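PDB 2JL1: triphenylmethane reductase from Citrobacter sp., which probably reduces triphenylmethane dyes with NADPH as hydride donor, binding the cofactor on a Rossmann-type domain of the NmrA-like family. Local coordinates for residues 150-153 / 154-157; 210-213 / 214-217; 229-232 / 233-236; 244-247 / 248-252. All blocks are in the same frame, centred on the assembly; numbering follows the deposited sequence.

All four contacts are local, each lying along one continuous run of helical chain, so none nests within or crosses another; they follow in series from the N terminus. Interaction 1, residues 150-157, starts helix 153-158. Interaction 2, residues 210-217, covers the C-terminal part of helix 206-217 and touches interaction 1 directly, Leu213 packing on Leu152, Ser155 and Thr156. Interactions 3 and 4 lie on the consecutive helices 228-237 and 242-256, joined by a salt bridge from Lys232 to Glu246, with centres about 9 Å apart. Interaction 4 comes closest to the bound NADP; the other three lie away from the annotated sites, their centres about 23 to 25 Å from that of the chain.

Interaction 1 of 4, residues 150-153 / 154-157; sequences EGLR and ASTE. Unlike the reference sequence in segment 154-157: Thr156 (reference Ile).
At the start of helix 153-158, Leu152 and Arg153 turn their carbonyls toward the first turn, and the chain winds from the 150-152 turn into regular alpha-helix. Leu152 O receives Thr156 N at 2.9 Å, an i to i+4 bond. The same oxygen has a weak second bond from Ser155 N. One residue earlier the turn is shorter, closing over three residues: Ala154 N reaches Gly151 O at 3.1 Å and stands well above the carbonyl plane, 52° out of it. This i to i+3 bond is of the 3-10 kind and gives way to i to i+4 bonds from Leu152 on; the CB of Ala154 lies 3.2 Å from the same Gly151 O.

The side chains diverge. Leu152 is buried against Leu213 of helix 206-217 and Leu285 of helix 277-285, while Ser155 OG leaves the turn to bond Ala160 O, tying the helix to the start of strand 160-163. On the exposed flank Glu157 N bonds Arg153 O at 2.9 Å. With CG of Glu157 beside its own backbone N (chi1 -69°), the extended chain runs back alongside that carbonyl, and Glu157 CG comes within 3.1 Å of Arg153 O.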
ATOM      1  N   GLU A 150     -30.237  15.466  -8.180  1.00 26.61           N
ATOM      2  CA  GLU A 150     -31.702  15.646  -8.257  1.00 28.64           C
ATOM      3  C   GLU A 150     -32.373  15.536  -6.889  1.00 27.30           C
ATOM      4  O   GLU A 150     -33.452  16.085  -6.673  1.00 26.89           O
ATOM      5  CB  GLU A 150     -32.313  14.644  -9.249  1.00 28.96           C
ATOM      6  CG  GLU A 150     -32.155  13.164  -8.820  1.00 33.11           C
ATOM      7  CD  GLU A 150     -32.551  12.159  -9.904  1.00 35.26           C
ATOM      8  OE1 GLU A 150     -33.361  12.521 -10.791  1.00 41.14           O
ATOM      9  OE2 GLU A 150     -32.053  11.000  -9.861  1.00 40.13           O
ATOM     10  N   GLY A 151     -31.721  14.804  -5.989  1.00 27.42           N
ATOM     11  CA  GLY A 151     -32.124  14.663  -4.595  1.00 27.56           C
ATOM     12  C   GLY A 151     -32.284  15.963  -3.827  1.00 27.61           C
ATOM     13  O   GLY A 151     -32.999  15.993  -2.813  1.00 28.08           O
ATOM     14  N   LEU A 152     -31.625  17.031  -4.285  1.00 26.89           N
ATOM     15  CA  LEU A 152     -31.785  18.366  -3.694  1.00 26.72           C
ATOM     16  C   LEU A 152     -33.222  18.895  -3.775  1.00 27.18           C
ATOM     17  O   LEU A 152     -33.583  19.788  -3.021  1.00 27.28           O
ATOM     18  CB  LEU A 152     -30.816  19.385  -4.308  1.00 26.48           C
ATOM     19  CG  LEU A 152     -29.343  19.337  -3.826  1.00 26.25           C
ATOM     20  CD1 LEU A 152     -28.659  20.547  -4.328  1.00 23.91           C
ATOM     21  CD2 LEU A 152     -29.244  19.286  -2.290  1.00 24.17           C
ATOM     22  N   ARG A 153     -34.032  18.340  -4.675  1.00 27.92           N
ATOM     23  CA  ARG A 153     -35.471  18.664  -4.756  1.00 29.05           C
ATOM     24  C   ARG A 153     -36.151  18.433  -3.424  1.00 28.90           C
ATOM     25  O   ARG A 153     -37.057  19.174  -3.049  1.00 29.60           O
ATOM     26  CB  ARG A 153     -36.170  17.835  -5.841  1.00 29.53           C
ATOM     27  CG  ARG A 153     -35.831  18.297  -7.237  1.00 32.86           C
ATOM     28  CD  ARG A 153     -36.266  17.293  -8.297  1.00 39.37           C
ATOM     29  NE  ARG A 153     -36.257  17.917  -9.623  1.00 44.16           N
ATOM     30  CZ  ARG A 153     -35.262  17.830 -10.514  1.00 46.21           C
ATOM     31  NH1 ARG A 153     -34.156  17.127 -10.264  1.00 44.71           N
ATOM     32  NH2 ARG A 153     -35.390  18.448 -11.680  1.00 47.85           N
ATOM     33  N   ALA A 154     -35.712  17.395  -2.718  1.00 28.76           N
ATOM     34  CA  ALA A 154     -36.198  17.107  -1.377  1.00 28.71           C
ATOM     35  C   ALA A 154     -35.915  18.279  -0.445  1.00 28.68           C
ATOM     36  O   ALA A 154     -36.727  18.597   0.426  1.00 27.65           O
ATOM     37  CB  ALA A 154     -35.546  15.828  -0.838  1.00 29.19           C
ATOM     38  N   SER A 155     -34.751  18.913  -0.619  1.00 28.02           N
ATOM     39  CA  SER A 155     -34.385  20.074   0.199  1.00 28.41           C
ATOM     40  C   SER A 155     -35.168  21.325  -0.192  1.00 28.15           C
ATOM     41  O   SER A 155     -35.550  22.113   0.673  1.00 27.78           O
ATOM     42  CB  SER A 155     -32.868  20.323   0.159  1.00 28.00           C
ATOM     43  OG  SER A 155     -32.196  19.327   0.929  1.00 29.16           O
ATOM     44  N   THR A 156     -35.407  21.509  -1.488  1.00 28.55           N
ATOM     45  CA  THR A 156     -36.265  22.599  -1.954  1.00 29.53           C
ATOM     46  C   THR A 156     -37.659  22.447  -1.339  1.00 29.90           C
ATOM     47  O   THR A 156     -38.268  23.436  -0.930  1.00 29.50           O
ATOM     48  CB  THR A 156     -36.340  22.668  -3.498  1.00 29.73           C
ATOM     49  OG1 THR A 156     -35.038  22.947  -4.044  1.00 32.09           O
ATOM     50  CG2 THR A 156     -37.343  23.734  -3.968  1.00 30.82           C
ATOM     51  N   GLU A 157     -38.137  21.206  -1.233  1.00 30.13           N
ATOM     52  CA  GLU A 157     -39.473  20.925  -0.700  1.00 30.65           C
ATOM     53  C   GLU A 157     -39.543  21.232   0.792  1.00 29.52           C
ATOM     54  O   GLU A 157     -40.454  21.922   1.243  1.00 28.51           O
ATOM     55  CB  GLU A 157     -39.875  19.457  -0.954  1.00 30.92           C
ATOM     56  CG  GLU A 157     -40.124  19.094  -2.438  1.00 33.83           C
ATOM     57  CD  GLU A 157     -40.179  17.564  -2.701  1.00 36.11           C
ATOM     58  OE1 GLU A 157     -40.460  16.784  -1.752  1.00 39.50           O
ATOM     59  OE2 GLU A 157     -39.942  17.141  -3.863  1.00 39.44           O
TER

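Interaction 2 of 4, residues 210-213 / 214-217; sequences AQIL and SEVS
Ser214 and Ser217 turn their hydroxyls back onto carbonyls one helical turn earlier, in the closing turns of helix 206-217. Ser214 OG donates to Ala210 O at 2.7 Å, and Ser214 N bonds the same oxygen from the opposite face of its plane, so two donors from one residue grip a single acceptor. Ser217 repeats the arrangement on Leu213 O, again at 2.7 Å from its OG. The two serines get there by different rotamers: Ser214 OG lies beside its backbone N (chi1 -64°), Ser217 OG between the backbone N and the carbonyl carbon (chi1 77°). Each OG also has a partner beyond the helix: Val221 N for Ser214 and Lys219 N for Ser217, so the hydroxyls link the helix end to the chain that follows it.

The packed side is apolar. Ile212 and Leu213 are buried, and Ile212 CG2 meets Val216 CG2 at 4.3 Å, an ordinary i to i+4 contact.

The solvent side is polar and carried by long chains. Gln211, bent at chi2, reaches down the helix so that its NE2 donates to Glu215 OE2 at 2.6 Å in a nearly straight bond. The carboxylate is met on its anti side but 30° out of its plane, while the bond lies in the plane of the Gln211 amide; the two flat groups are steeply inclined to each other. Its other oxygen, Glu215 OE1, makes a salt bridge to Lys278, which ties this flank to helix 277-285.

Ile212 rests on Leu277 and Val281 of that helix, Leu213 touches Leu285 and, on helix 153-158, Ser155 and Thr156, and Ala210 and Leu213 both lie against Ile161 of strand 160-163.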
ATOM      1  N   ALA A 210     -26.856  26.000   0.457  1.00 19.20           N
ATOM      2  CA  ALA A 210     -28.268  26.331   0.744  1.00 19.77           C
ATOM      3  C   ALA A 210     -28.646  27.688   0.136  1.00 20.27           C
ATOM      4  O   ALA A 210     -29.787  27.883  -0.351  1.00 20.28           O
ATOM      5  CB  ALA A 210     -28.542  26.306   2.250  1.00 18.93           C
ATOM      6  N   GLN A 211     -27.692  28.615   0.139  1.00 21.64           N
ATOM      7  CA  GLN A 211     -27.922  29.974  -0.385  1.00 22.68           C
ATOM      8  C   GLN A 211     -28.024  29.905  -1.886  1.00 21.84           C
ATOM      9  O   GLN A 211     -28.916  30.508  -2.460  1.00 22.20           O
ATOM     10  CB  GLN A 211     -26.818  30.976   0.059  1.00 23.74           C
ATOM     11  CG  GLN A 211     -26.848  32.351  -0.673  1.00 26.64           C
ATOM     12  CD  GLN A 211     -28.032  33.245  -0.296  1.00 36.49           C
ATOM     13  OE1 GLN A 211     -28.565  33.166   0.818  1.00 40.82           O
ATOM     14  NE2 GLN A 211     -28.452  34.106  -1.235  1.00 38.04           N
ATOM     15  N   ILE A 212     -27.143  29.138  -2.519  1.00 21.00           N
ATOM     16  CA  ILE A 212     -27.226  28.900  -3.955  1.00 20.92           C
ATOM     17  C   ILE A 212     -28.521  28.185  -4.353  1.00 20.72           C
ATOM     18  O   ILE A 212     -29.163  28.586  -5.323  1.00 21.07           O
ATOM     19  CB  ILE A 212     -25.981  28.121  -4.485  1.00 21.57           C
ATOM     20  CG1 ILE A 212     -24.729  29.017  -4.460  1.00 20.94           C
ATOM     21  CG2 ILE A 212     -26.212  27.613  -5.878  1.00 21.34           C
ATOM     22  CD1 ILE A 212     -23.422  28.219  -4.543  1.00 21.73           C
ATOM     23  N   LEU A 213     -28.906  27.130  -3.627  1.00 20.87           N
ATOM     24  CA  LEU A 213     -30.190  26.444  -3.887  1.00 21.74           C
ATOM     25  C   LEU A 213     -31.393  27.394  -3.740  1.00 22.07           C
ATOM     26  O   LEU A 213     -32.359  27.332  -4.531  1.00 22.45           O
ATOM     27  CB  LEU A 213     -30.351  25.256  -2.942  1.00 21.58           C
ATOM     28  CG  LEU A 213     -31.352  24.113  -3.158  1.00 23.28           C
ATOM     29  CD1 LEU A 213     -31.415  23.645  -4.610  1.00 25.80           C
ATOM     30  CD2 LEU A 213     -30.979  22.960  -2.209  1.00 24.49           C
ATOM     31  N   SER A 214     -31.361  28.232  -2.705  1.00 21.95           N
ATOM     32  CA  SER A 214     -32.342  29.306  -2.523  1.00 22.86           C
ATOM     33  C   SER A 214     -32.424  30.253  -3.731  1.00 23.12           C
ATOM     34  O   SER A 214     -33.519  30.543  -4.227  1.00 23.62           O
ATOM     35  CB  SER A 214     -31.990  30.111  -1.267  1.00 22.96           C
ATOM     36  OG  SER A 214     -32.097  29.299  -0.112  1.00 23.22           O
ATOM     37  N   GLU A 215     -31.264  30.712  -4.212  1.00 23.68           N
ATOM     38  CA  GLU A 215     -31.180  31.610  -5.372  1.00 24.56           C
ATOM     39  C   GLU A 215     -31.745  30.990  -6.638  1.00 24.25           C
ATOM     40  O   GLU A 215     -32.561  31.610  -7.295  1.00 23.72           O
ATOM     41  CB  GLU A 215     -29.738  32.077  -5.631  1.00 25.08           C
ATOM     42  CG  GLU A 215     -29.282  33.181  -4.696  1.00 29.34           C
ATOM     43  CD  GLU A 215     -27.769  33.248  -4.521  1.00 34.08           C
ATOM     44  OE1 GLU A 215     -27.023  32.626  -5.318  1.00 35.86           O
ATOM     45  OE2 GLU A 215     -27.318  33.940  -3.577  1.00 37.76           O
ATOM     46  N   VAL A 216     -31.316  29.766  -6.950  1.00 23.36           N
ATOM     47  CA  VAL A 216     -31.725  29.038  -8.159  1.00 23.24           C
ATOM     48  C   VAL A 216     -33.220  28.687  -8.152  1.00 23.53           C
ATOM     49  O   VAL A 216     -33.906  28.810  -9.177  1.00 23.27           O
ATOM     50  CB  VAL A 216     -30.878  27.746  -8.343  1.00 22.74           C
ATOM     51  CG1 VAL A 216     -31.413  26.872  -9.462  1.00 24.30           C
ATOM     52  CG2 VAL A 216     -29.425  28.096  -8.662  1.00 24.01           C
ATOM     53  N   SER A 217     -33.714  28.247  -7.001  1.00 23.57           N
ATOM     54  CA  SER A 217     -35.055  27.673  -6.906  1.00 23.49           C
ATOM     55  C   SER A 217     -36.120  28.694  -6.518  1.00 24.43           C
ATOM     56  O   SER A 217     -37.320  28.455  -6.732  1.00 23.97           O
ATOM     57  CB  SER A 217     -35.060  26.543  -5.882  1.00 23.72           C
ATOM     58  OG  SER A 217     -35.069  27.084  -4.567  1.00 22.33           O
TER

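Interaction 3 of 4, residues 229-232 / 233-236; sequences EEEK and NFLV
Phe234 N bonds Glu230 O at 2.9 Å, the shortest of four i to i+4 backbone bonds that run unbroken through the surface alpha-helix 228-237. The strongest charged link belongs to Lys232, whose NZ stands 3.2 Å from Glu229 OE1 in a salt bridge. Lys232 NZ also pairs with Glu246 of helix 242-256, so one ammonium holds two carboxylates and couples the neighbouring helices. Lys232 O accepts Val236 N at 3.1 Å and probably the hydroxyl of Thr245, on the same neighbouring helix. Glu230 turns its carboxylate to Ser227 N, near the helix start.

Away from these charges the packing takes over. Glu231 is buried. Its CG is set anti to the backbone N (chi1 -175°) and the chain then folds at chi2, bringing the carboxylate down alongside Leu235. Tyr252, Val226 and Val162 also touch this side chain. Phe234, though exposed, leads its ring away toward Val162 of strand 160-163, while Val236 leans on Thr245. The contact closes where Glu231 OE2 rests against the branch of Leu235, 3.6 Å from Leu235 CG.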
ATOM      1  N   GLU A 229     -25.349  11.496  15.065  1.00 28.05           N
ATOM      2  CA  GLU A 229     -26.429  10.548  15.364  1.00 29.88           C
ATOM      3  C   GLU A 229     -27.784  11.110  14.905  1.00 29.62           C
ATOM      4  O   GLU A 229     -28.628  10.371  14.400  1.00 29.89           O
ATOM      5  CB  GLU A 229     -26.431  10.160  16.857  1.00 30.51           C
ATOM      6  CG  GLU A 229     -26.641   8.649  17.165  1.00 34.27           C
ATOM      7  CD  GLU A 229     -25.578   7.704  16.547  1.00 38.99           C
ATOM      8  OE1 GLU A 229     -25.965   6.892  15.680  1.00 40.79           O
ATOM      9  OE2 GLU A 229     -24.369   7.755  16.918  1.00 40.28           O
ATOM     10  N   GLU A 230     -27.978  12.417  15.031  1.00 29.22           N
ATOM     11  CA  GLU A 230     -29.170  13.038  14.467  1.00 29.31           C
ATOM     12  C   GLU A 230     -29.217  12.894  12.935  1.00 29.05           C
ATOM     13  O   GLU A 230     -30.275  12.629  12.374  1.00 29.21           O
ATOM     14  CB  GLU A 230     -29.267  14.494  14.879  1.00 29.34           C
ATOM     15  CG  GLU A 230     -29.635  14.693  16.353  1.00 32.22           C
ATOM     16  CD  GLU A 230     -29.512  16.137  16.789  1.00 33.84           C
ATOM     17  OE1 GLU A 230     -28.577  16.843  16.345  1.00 32.98           O
ATOM     18  OE2 GLU A 230     -30.364  16.572  17.587  1.00 38.50           O
ATOM     19  N   GLU A 231     -28.075  13.045  12.271  1.00 28.12           N
ATOM     20  CA  GLU A 231     -28.004  12.844  10.816  1.00 28.71           C
ATOM     21  C   GLU A 231     -28.404  11.427  10.394  1.00 28.86           C
ATOM     22  O   GLU A 231     -29.295  11.261   9.558  1.00 28.07           O
ATOM     23  CB  GLU A 231     -26.616  13.186  10.262  1.00 27.52           C
ATOM     24  CG  GLU A 231     -26.525  13.118   8.717  1.00 28.39           C
ATOM     25  CD  GLU A 231     -27.344  14.204   8.007  1.00 27.56           C
ATOM     26  OE1 GLU A 231     -27.678  15.239   8.630  1.00 29.48           O
ATOM     27  OE2 GLU A 231     -27.651  14.015   6.819  1.00 30.30           O
ATOM     28  N   LYS A 232     -27.733  10.426  10.971  1.00 29.73           N
ATOM     29  CA  LYS A 232     -27.993   9.006  10.694  1.00 31.05           C
ATOM     30  C   LYS A 232     -29.482   8.698  10.775  1.00 31.67           C
ATOM     31  O   LYS A 232     -30.036   8.065   9.861  1.00 32.88           O
ATOM     32  CB  LYS A 232     -27.191   8.120  11.650  1.00 31.20           C
ATOM     33  CG  LYS A 232     -26.725   6.784  11.072  1.00 35.29           C
ATOM     34  CD  LYS A 232     -25.434   6.287  11.744  1.00 37.53           C
ATOM     35  CE  LYS A 232     -25.721   5.408  12.970  1.00 40.96           C
ATOM     36  NZ  LYS A 232     -24.486   4.872  13.660  1.00 40.73           N
ATOM     37  N   ASN A 233     -30.132   9.170  11.844  1.00 31.48           N
ATOM     38  CA  ASN A 233     -31.571   8.998  12.058  1.00 31.61           C
ATOM     39  C   ASN A 233     -32.474   9.778  11.097  1.00 31.61           C
ATOM     40  O   ASN A 233     -33.548   9.291  10.702  1.00 31.39           O
ATOM     41  CB  ASN A 233     -31.946   9.392  13.491  1.00 32.12           C
ATOM     42  CG  ASN A 233     -31.240   8.552  14.545  1.00 33.30           C
ATOM     43  OD1 ASN A 233     -30.546   7.574  14.236  1.00 35.39           O
ATOM     44  ND2 ASN A 233     -31.425   8.926  15.803  1.00 35.43           N
ATOM     45  N   PHE A 234     -32.060  10.990  10.746  1.00 30.49           N
ATOM     46  CA  PHE A 234     -32.799  11.811   9.791  1.00 30.21           C
ATOM     47  C   PHE A 234     -32.865  11.100   8.432  1.00 30.23           C
ATOM     48  O   PHE A 234     -33.917  11.055   7.793  1.00 30.57           O
ATOM     49  CB  PHE A 234     -32.162  13.213   9.654  1.00 29.94           C
ATOM     50  CG  PHE A 234     -32.627  13.977   8.438  1.00 29.36           C
ATOM     51  CD1 PHE A 234     -33.853  14.643   8.447  1.00 28.70           C
ATOM     52  CD2 PHE A 234     -31.852  14.000   7.279  1.00 28.71           C
ATOM     53  CE1 PHE A 234     -34.293  15.334   7.323  1.00 29.93           C
ATOM     54  CE2 PHE A 234     -32.281  14.694   6.146  1.00 28.99           C
ATOM     55  CZ  PHE A 234     -33.506  15.362   6.166  1.00 28.07           C
ATOM     56  N   LEU A 235     -31.743  10.522   8.022  1.00 29.75           N
ATOM     57  CA  LEU A 235     -31.625   9.892   6.723  1.00 30.34           C
ATOM     58  C   LEU A 235     -32.407   8.579   6.658  1.00 31.01           C
ATOM     59  O   LEU A 235     -33.097   8.324   5.663  1.00 31.16           O
ATOM     60  CB  LEU A 235     -30.158   9.663   6.364  1.00 29.23           C
ATOM     61  CG  LEU A 235     -29.246  10.885   6.118  1.00 29.42           C
ATOM     62  CD1 LEU A 235     -27.810  10.436   5.867  1.00 26.18           C
ATOM     63  CD2 LEU A 235     -29.759  11.768   4.959  1.00 28.47           C
ATOM     64  N   VAL A 236     -32.303   7.757   7.704  1.00 31.75           N
ATOM     65  CA  VAL A 236     -33.067   6.500   7.766  1.00 32.47           C
ATOM     66  C   VAL A 236     -34.553   6.818   7.706  1.00 33.56           C
ATOM     67  O   VAL A 236     -35.286   6.219   6.916  1.00 33.91           O
ATOM     68  CB  VAL A 236     -32.697   5.606   8.977  1.00 32.64           C
ATOM     69  CG1 VAL A 236     -33.505   4.298   8.970  1.00 32.91           C
ATOM     70  CG2 VAL A 236     -31.224   5.259   8.950  1.00 30.36           C
TER

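Interaction 4 of 4, residues 244-247 / 248-252; sequences FTEI and TAAIY. Unlike the reference sequence in segment 244-247: Thr245 (reference Ala).
Two torsions bring Phe244 and Thr248 together on helix 242-256. Phe244 has CG opposite its backbone N (chi1 -168°), which swings the ring forward along the helix, and Thr248 places OG1 beside its own N (chi1 -61°), pointing back down the turn. The hydroxyl then does two things. It donates to Phe244 O at 2.9 Å, and it lies over one face of the Phe244 ring, offset toward the rim, with Thr248 OG1 3.5 Å from Phe244 CE2. Thr248 N reaches the same carbonyl oxygen at 2.9 Å from the opposite face of its plane, so Phe244 O is held by both donors of one residue, and the buried hydroxyl is satisfied within the helix.

The following turn is regular: Ala249 N bonds Thr245 O, and Ile251 N bonds Ile247 O. Glu246, its carboxylate turned to Lys232 of helix 228-237, bends at chi2 and lays OE2 along the next turn, 4.1 Å from Ala250 CB. On another side Thr248 and Ile251 pack on Phe146 of helix 144-147, and the ring of Tyr252 meets that of Phe206 edge to face.

This helix runs beside the cofactor pocket: the side chain of Ile251 is about 6 Å from the bound NADP, and that of Phe244 about 9 Å from the side chain of Arg175, an NADP-binding residue. Along the same flank Ile247 leans its CG2 branch on the next turn, 4.0 Å from Ile251 CD1.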
ATOM      1  N   PHE A 244     -25.925   2.998   4.110  1.00 41.67           N
ATOM      2  CA  PHE A 244     -25.605   4.205   3.334  1.00 41.53           C
ATOM      3  C   PHE A 244     -25.784   5.478   4.177  1.00 40.73           C
ATOM      4  O   PHE A 244     -25.048   6.444   4.022  1.00 40.33           O
ATOM      5  CB  PHE A 244     -26.417   4.282   2.031  1.00 42.52           C
ATOM      6  CG  PHE A 244     -25.924   5.339   1.065  1.00 44.65           C
ATOM      7  CD1 PHE A 244     -24.719   5.169   0.367  1.00 46.15           C
ATOM      8  CD2 PHE A 244     -26.659   6.509   0.851  1.00 46.27           C
ATOM      9  CE1 PHE A 244     -24.254   6.147  -0.520  1.00 45.91           C
ATOM     10  CE2 PHE A 244     -26.206   7.488  -0.036  1.00 46.88           C
ATOM     11  CZ  PHE A 244     -24.993   7.303  -0.725  1.00 46.68           C
ATOM     12  N   THR A 245     -26.746   5.455   5.088  1.00 39.62           N
ATOM     13  CA  THR A 245     -26.986   6.595   5.961  1.00 39.17           C
ATOM     14  C   THR A 245     -25.798   6.836   6.909  1.00 37.88           C
ATOM     15  O   THR A 245     -25.437   7.980   7.218  1.00 35.89           O
ATOM     16  CB  THR A 245     -28.304   6.429   6.719  1.00 39.09           C
ATOM     17  OG1 THR A 245     -28.757   7.708   7.154  1.00 43.20           O
ATOM     18  CG2 THR A 245     -28.142   5.538   7.919  1.00 41.05           C
ATOM     19  N   GLU A 246     -25.196   5.729   7.338  1.00 36.97           N
ATOM     20  CA  GLU A 246     -23.993   5.720   8.147  1.00 36.66           C
ATOM     21  C   GLU A 246     -22.806   6.254   7.358  1.00 35.75           C
ATOM     22  O   GLU A 246     -22.027   7.036   7.898  1.00 35.27           O
ATOM     23  CB  GLU A 246     -23.714   4.295   8.649  1.00 37.38           C
ATOM     24  CG  GLU A 246     -22.273   4.000   9.007  1.00 39.73           C
ATOM     25  CD  GLU A 246     -21.797   4.738  10.234  1.00 44.66           C
ATOM     26  OE1 GLU A 246     -22.589   4.846  11.203  1.00 46.48           O
ATOM     27  OE2 GLU A 246     -20.621   5.193  10.232  1.00 46.11           O
ATOM     28  N   ILE A 247     -22.671   5.834   6.096  1.00 34.81           N
ATOM     29  CA  ILE A 247     -21.579   6.295   5.231  1.00 33.99           C
ATOM     30  C   ILE A 247     -21.676   7.813   4.988  1.00 32.36           C
ATOM     31  O   ILE A 247     -20.683   8.540   5.046  1.00 32.40           O
ATOM     32  CB  ILE A 247     -21.596   5.586   3.837  1.00 34.89           C
ATOM     33  CG1 ILE A 247     -21.626   4.053   3.963  1.00 35.73           C
ATOM     34  CG2 ILE A 247     -20.413   6.073   2.964  1.00 35.96           C
ATOM     35  CD1 ILE A 247     -20.348   3.397   4.493  1.00 38.88           C
ATOM     36  N   THR A 248     -22.887   8.271   4.717  1.00 30.46           N
ATOM     37  CA  THR A 248     -23.146   9.674   4.445  1.00 28.91           C
ATOM     38  C   THR A 248     -22.827  10.536   5.681  1.00 27.80           C
ATOM     39  O   THR A 248     -22.125  11.548   5.578  1.00 26.20           O
ATOM     40  CB  THR A 248     -24.602   9.843   4.010  1.00 29.12           C
ATOM     41  OG1 THR A 248     -24.804   9.085   2.803  1.00 29.82           O
ATOM     42  CG2 THR A 248     -24.949  11.307   3.767  1.00 27.90           C
ATOM     43  N   ALA A 249     -23.348  10.135   6.842  1.00 25.86           N
ATOM     44  CA  ALA A 249     -23.037  10.841   8.090  1.00 25.36           C
ATOM     45  C   ALA A 249     -21.533  10.836   8.348  1.00 24.94           C
ATOM     46  O   ALA A 249     -21.007  11.801   8.906  1.00 25.37           O
ATOM     47  CB  ALA A 249     -23.768  10.236   9.258  1.00 25.03           C
ATOM     48  N   ALA A 250     -20.834   9.764   7.956  1.00 23.70           N
ATOM     49  CA  ALA A 250     -19.405   9.684   8.247  1.00 24.11           C
ATOM     50  C   ALA A 250     -18.632  10.642   7.347  1.00 24.16           C
ATOM     51  O   ALA A 250     -17.621  11.218   7.760  1.00 24.82           O
ATOM     52  CB  ALA A 250     -18.883   8.254   8.100  1.00 23.69           C
ATOM     53  N   ILE A 251     -19.114  10.810   6.120  1.00 24.13           N
ATOM     54  CA  ILE A 251     -18.470  11.712   5.157  1.00 25.73           C
ATOM     55  C   ILE A 251     -18.687  13.166   5.618  1.00 24.00           C
ATOM     56  O   ILE A 251     -17.767  13.982   5.552  1.00 23.86           O
ATOM     57  CB  ILE A 251     -18.997  11.458   3.711  1.00 26.02           C
ATOM     58  CG1 ILE A 251     -18.365  10.167   3.147  1.00 27.65           C
ATOM     59  CG2 ILE A 251     -18.668  12.620   2.780  1.00 29.05           C
ATOM     60  CD1 ILE A 251     -19.044   9.651   1.813  1.00 29.55           C
ATOM     61  N   TYR A 252     -19.892  13.479   6.105  1.00 23.18           N
ATOM     62  CA  TYR A 252     -20.155  14.819   6.636  1.00 22.68           C
ATOM     63  C   TYR A 252     -19.279  15.081   7.864  1.00 22.52           C
ATOM     64  O   TYR A 252     -18.763  16.163   8.040  1.00 21.97           O
ATOM     65  CB  TYR A 252     -21.617  14.960   7.038  1.00 22.39           C
ATOM     66  CG  TYR A 252     -22.612  15.107   5.903  1.00 22.70           C
ATOM     67  CD1 TYR A 252     -22.288  15.778   4.721  1.00 22.92           C
ATOM     68  CD2 TYR A 252     -23.914  14.641   6.057  1.00 23.31           C
ATOM     69  CE1 TYR A 252     -23.229  15.937   3.699  1.00 23.78           C
ATOM     70  CE2 TYR A 252     -24.872  14.793   5.048  1.00 24.92           C
ATOM     71  CZ  TYR A 252     -24.516  15.439   3.875  1.00 25.34           C
ATOM     72  OH  TYR A 252     -25.467  15.604   2.909  1.00 26.43           O
TER